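Local coordinates for protein phosphoribosylaminoimidazole-succinocarboxamide synthase (Ehrlichia chaffeensis str. Arkansas, PDB 3KRE) that catalyses the ATP-dependent joining of L-aspartate to 5-amino-1-(5-phospho-D-ribosyl)imidazole-4-carboxylate, giving SAICAR in de novo purine biosynthesis, at residues 52-64 and 235-247. Numbering follows the deposited sequence.
Sequences EITAFNNKKAAII and DKDRYRLNLGNVI. With EDO (1,2-ethanediol), chain D; EDO (1,2-ethanediol), chain J; EDO (1,2-ethanediol), chain H.
A two-stranded antiparallel beta hairpin, strands 52-55 and 60-63 joined by a type I' turn from Phe56 to Lys59, packs one face against the short helix 237-240, and Tyr239 is the residue pressed into it. Its ring leaves the helix with CG anti to the backbone N (chi1 175°) and lies between two hairpin side chains. Ile53 CG2 sits over the ring centre, 3.5 Å from the centroid and 4° off the normal, a CH-pi contact, while Ile53 CD1 reaches back to Tyr239 CB. Over the opposite face runs Lys60, whose NZ makes an off-centre cation-pi contact at 4.5 Å from the ring centroid. The Lys60 chain bends at its last torsion, and a water takes a hydrogen bond from NZ and gives one to Tyr239 O, tying the lysine to the helix. Ala62 CB approaches Tyr239 CE1 obliquely at 3.7 Å. A second water lies 2.6 Å from Tyr239 OH and donates to Ala61 O.

Beside the ring, Lys236 stretches out fully to give a weak hydrogen bond from NZ to Thr54 O (2.9 Å), and Ala55 CB rests on Arg240 CG at 3.8 Å. A third water accepts from both Phe56 N and Arg240 NE. Farther along, Ile64 CG2 meets Val246 CG1 at 4.0 Å, where helix 246-257 begins. Next to the water held by Lys60, the short helix ends in a Schellman motif with Asn242, at positive phi, as C-prime residue (Leu243 N to Arg238 O, Asn242 N to Tyr239 O). Tyr239 thus joins this Schellman-capped helix to a type I' hairpin with a classic beta bulge, Lys59 and Lys60 opposite Ala55.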
# COMPACT_ATOMS: atom_id res chain seq x y z
N GLU A 52 -5.52 -9.70 -11.06
CA GLU A 52 -5.19 -8.70 -12.04
C GLU A 52 -3.99 -7.88 -11.54
O GLU A 52 -3.88 -7.58 -10.34
CB GLU A 52 -6.43 -7.81 -12.31
CG GLU A 52 -7.61 -8.60 -12.90
CD GLU A 52 -8.91 -7.77 -13.04
OE1 GLU A 52 -8.84 -6.54 -12.97
OE2 GLU A 52 -9.99 -8.36 -13.25
N ILE A 53 -3.10 -7.55 -12.46
CA ILE A 53 -2.02 -6.58 -12.22
C ILE A 53 -2.03 -5.62 -13.40
O ILE A 53 -2.32 -6.02 -14.53
CB ILE A 53 -0.64 -7.33 -12.07
CG1 ILE A 53 0.45 -6.46 -11.41
CG2 ILE A 53 -0.14 -7.87 -13.45
CD1 ILE A 53 1.67 -7.33 -10.90
N THR A 54 -1.75 -4.35 -13.16
CA THR A 54 -1.65 -3.37 -14.23
C THR A 54 -0.44 -2.47 -13.97
O THR A 54 -0.05 -2.27 -12.81
CB THR A 54 -2.92 -2.54 -14.30
OG1 THR A 54 -3.04 -1.76 -13.11
CG2 THR A 54 -4.18 -3.46 -14.38
N ALA A 55 0.12 -1.91 -15.02
CA ALA A 55 1.20 -0.93 -14.89
C ALA A 55 1.09 0.18 -15.94
O ALA A 55 0.39 0.03 -16.96
CB ALA A 55 2.55 -1.65 -15.00
N PHE A 56 1.80 1.29 -15.67
CA PHE A 56 2.02 2.37 -16.63
C PHE A 56 0.68 2.93 -17.08
O PHE A 56 0.35 2.93 -18.27
CB PHE A 56 2.86 1.89 -17.81
CG PHE A 56 4.18 1.29 -17.37
CD1 PHE A 56 5.12 2.07 -16.72
CD2 PHE A 56 4.46 -0.06 -17.59
CE1 PHE A 56 6.34 1.52 -16.30
CE2 PHE A 56 5.65 -0.61 -17.17
CZ PHE A 56 6.60 0.17 -16.54
N ASN A 57 -0.08 3.38 -16.08
CA ASN A 57 -1.43 3.91 -16.31
C ASN A 57 -2.29 2.99 -17.16
O ASN A 57 -2.99 3.46 -18.07
CB ASN A 57 -1.33 5.30 -16.97
CG ASN A 57 -0.60 6.28 -16.09
OD1 ASN A 57 -0.99 6.51 -14.95
ND2 ASN A 57 0.48 6.86 -16.61
N ASN A 58 -2.23 1.69 -16.88
CA ASN A 58 -3.00 0.67 -17.61
C ASN A 58 -2.61 0.49 -19.08
O ASN A 58 -3.39 0.01 -19.88
CB ASN A 58 -4.52 0.93 -17.48
CG ASN A 58 -5.23 -0.17 -16.70
OD1 ASN A 58 -5.66 0.03 -15.55
ND2 ASN A 58 -5.33 -1.35 -17.31
N LYS A 59 -1.37 0.81 -19.43
CA LYS A 59 -0.84 0.44 -20.75
C LYS A 59 -0.56 -1.07 -20.79
O LYS A 59 -0.51 -1.67 -21.88
CB LYS A 59 0.44 1.22 -21.09
N LYS A 60 -0.40 -1.68 -19.60
CA LYS A 60 0.08 -3.06 -19.47
C LYS A 60 -0.89 -3.70 -18.44
O LYS A 60 -1.10 -3.14 -17.39
CB LYS A 60 1.52 -3.00 -18.87
CG LYS A 60 2.63 -4.01 -19.29
CD LYS A 60 3.81 -3.88 -18.26
CE LYS A 60 5.10 -4.65 -18.58
NZ LYS A 60 4.84 -6.06 -19.01
N ALA A 61 -1.50 -4.83 -18.77
CA ALA A 61 -2.30 -5.57 -17.78
C ALA A 61 -2.11 -7.07 -17.99
O ALA A 61 -1.83 -7.49 -19.10
CB ALA A 61 -3.83 -5.16 -17.84
N ALA A 62 -2.23 -7.84 -16.91
CA ALA A 62 -2.06 -9.29 -16.96
C ALA A 62 -2.77 -9.92 -15.78
O ALA A 62 -3.06 -9.26 -14.77
CB ALA A 62 -0.56 -9.71 -16.91
N ILE A 63 -3.01 -11.22 -15.91
CA ILE A 63 -3.51 -12.04 -14.81
C ILE A 63 -2.31 -12.81 -14.27
O ILE A 63 -1.67 -13.54 -15.03
CB ILE A 63 -4.55 -13.03 -15.29
CG1 ILE A 63 -5.76 -12.29 -15.88
CG2 ILE A 63 -4.93 -14.00 -14.13
CD1 ILE A 63 -6.43 -11.36 -14.89
N ILE A 64 -2.03 -12.65 -12.99
CA ILE A 64 -0.97 -13.38 -12.29
C ILE A 64 -1.67 -14.30 -11.27
O ILE A 64 -2.01 -13.88 -10.15
CB ILE A 64 0.01 -12.45 -11.53
CG1 ILE A 64 0.53 -11.32 -12.42
CG2 ILE A 64 1.21 -13.23 -10.87
CD1 ILE A 64 1.27 -11.75 -13.59
N ASP A 235 8.82 -7.41 -5.66
CA ASP A 235 7.51 -6.77 -5.68
C ASP A 235 6.98 -6.63 -7.13
O ASP A 235 7.54 -7.20 -8.06
CB ASP A 235 7.63 -5.41 -5.03
CG ASP A 235 8.66 -4.53 -5.69
OD1 ASP A 235 9.85 -4.59 -5.29
OD2 ASP A 235 8.29 -3.77 -6.62
N LYS A 236 5.95 -5.79 -7.29
CA LYS A 236 5.31 -5.50 -8.58
C LYS A 236 6.29 -5.03 -9.68
O LYS A 236 6.00 -5.19 -10.85
CB LYS A 236 4.23 -4.44 -8.35
CG LYS A 236 3.51 -3.96 -9.56
CD LYS A 236 2.26 -3.19 -9.13
CE LYS A 236 1.60 -2.58 -10.31
NZ LYS A 236 0.31 -1.92 -9.98
N ASP A 237 7.44 -4.48 -9.29
CA ASP A 237 8.50 -4.15 -10.29
C ASP A 237 8.90 -5.35 -11.12
O ASP A 237 9.34 -5.18 -12.26
CB ASP A 237 9.76 -3.51 -9.70
CG ASP A 237 9.64 -2.01 -9.53
OD1 ASP A 237 8.72 -1.40 -10.12
OD2 ASP A 237 10.46 -1.44 -8.77
N ARG A 238 8.72 -6.56 -10.59
CA ARG A 238 9.01 -7.76 -11.42
C ARG A 238 8.10 -7.80 -12.65
O ARG A 238 8.52 -8.19 -13.73
CB ARG A 238 8.89 -9.06 -10.61
CG ARG A 238 9.88 -9.17 -9.46
CD ARG A 238 10.16 -10.61 -9.04
NE ARG A 238 10.89 -11.29 -10.09
CZ ARG A 238 12.22 -11.18 -10.29
NH1 ARG A 238 12.99 -10.50 -9.45
NH2 ARG A 238 12.77 -11.77 -11.33
N TYR A 239 6.85 -7.38 -12.46
CA TYR A 239 5.93 -7.24 -13.57
C TYR A 239 6.24 -6.00 -14.40
O TYR A 239 6.36 -6.08 -15.64
CB TYR A 239 4.50 -7.22 -13.07
CG TYR A 239 3.51 -6.95 -14.16
CD1 TYR A 239 3.28 -7.89 -15.15
CD2 TYR A 239 2.83 -5.74 -14.22
CE1 TYR A 239 2.39 -7.62 -16.20
CE2 TYR A 239 1.95 -5.48 -15.25
CZ TYR A 239 1.74 -6.42 -16.24
OH TYR A 239 0.85 -6.20 -17.28
N ARG A 240 6.41 -4.84 -13.76
CA ARG A 240 6.67 -3.60 -14.51
C ARG A 240 7.88 -3.71 -15.45
O ARG A 240 7.83 -3.24 -16.60
CB ARG A 240 6.89 -2.43 -13.58
CG ARG A 240 5.68 -1.96 -12.82
CD ARG A 240 6.01 -0.59 -12.23
NE ARG A 240 4.98 -0.19 -11.28
CZ ARG A 240 5.05 -0.32 -9.96
NH1 ARG A 240 6.10 -0.89 -9.36
NH2 ARG A 240 4.01 0.08 -9.24
N LEU A 241 8.94 -4.34 -14.96
CA LEU A 241 10.21 -4.43 -15.67
C LEU A 241 10.39 -5.77 -16.41
O LEU A 241 11.47 -6.06 -16.92
CB LEU A 241 11.36 -4.22 -14.70
CG LEU A 241 11.28 -2.97 -13.84
CD1 LEU A 241 12.50 -2.96 -12.90
CD2 LEU A 241 11.17 -1.75 -14.76
N ASN A 242 9.29 -6.52 -16.52
CA ASN A 242 9.24 -7.83 -17.17
C ASN A 242 10.42 -8.72 -16.80
O ASN A 242 11.11 -9.28 -17.67
CB ASN A 242 9.08 -7.68 -18.70
CG ASN A 242 8.65 -8.99 -19.40
OD1 ASN A 242 9.00 -9.21 -20.56
ND2 ASN A 242 7.90 -9.86 -18.69
N LEU A 243 10.62 -8.88 -15.50
CA LEU A 243 11.70 -9.70 -14.95
C LEU A 243 11.34 -11.18 -14.78
O LEU A 243 12.24 -11.99 -14.49
CB LEU A 243 12.14 -9.16 -13.59
CG LEU A 243 12.51 -7.68 -13.53
CD1 LEU A 243 12.94 -7.26 -12.11
CD2 LEU A 243 13.57 -7.38 -14.59
N GLY A 244 10.07 -11.52 -14.96
CA GLY A 244 9.61 -12.88 -14.78
C GLY A 244 9.61 -13.24 -13.31
O GLY A 244 10.02 -12.44 -12.49
N ASN A 245 9.12 -14.44 -12.98
CA ASN A 245 9.06 -14.91 -11.60
C ASN A 245 8.32 -13.93 -10.70
O ASN A 245 8.72 -13.65 -9.57
CB ASN A 245 10.47 -15.23 -11.04
CG ASN A 245 10.90 -16.67 -11.28
OD1 ASN A 245 10.46 -17.33 -12.24
ND2 ASN A 245 11.82 -17.15 -10.45
N VAL A 246 7.23 -13.37 -11.21
CA VAL A 246 6.44 -12.42 -10.43
C VAL A 246 5.84 -13.09 -9.21
O VAL A 246 6.02 -12.62 -8.07
CB VAL A 246 5.35 -11.75 -11.33
CG1 VAL A 246 4.37 -10.88 -10.50
CG2 VAL A 246 6.07 -10.96 -12.50
N ILE A 247 5.17 -14.22 -9.41
CA ILE A 247 4.49 -14.84 -8.30
C ILE A 247 5.51 -15.35 -7.29
O ILE A 247 5.28 -15.27 -6.09
CB ILE A 247 3.50 -15.94 -8.73
CG1 ILE A 247 2.49 -16.27 -7.61
CG2 ILE A 247 4.28 -17.17 -9.20
CD1 ILE A 247 1.56 -15.12 -7.22
C1 EDO D . 4.59 -0.73 -5.79
O1 EDO D . 5.01 0.40 -6.53
C2 EDO D . 5.75 -1.71 -5.61
O2 EDO D . 6.29 -2.08 -6.86
C1 EDO J . 6.71 -17.90 -13.26
O1 EDO J . 6.09 -16.93 -12.44
C2 EDO J . 7.36 -17.35 -14.53
O2 EDO J . 7.42 -15.95 -14.65
C1 EDO H . 12.15 -13.68 -6.16
O1 EDO H . 13.46 -14.19 -5.85
C2 EDO H . 11.69 -14.01 -7.58
O2 EDO H . 11.99 -15.38 -7.88
O HOH W 1 3.15 1.65 -12.93
O HOH W 2 5.92 -8.26 -17.33
O HOH W 3 1.24 -7.40 -19.51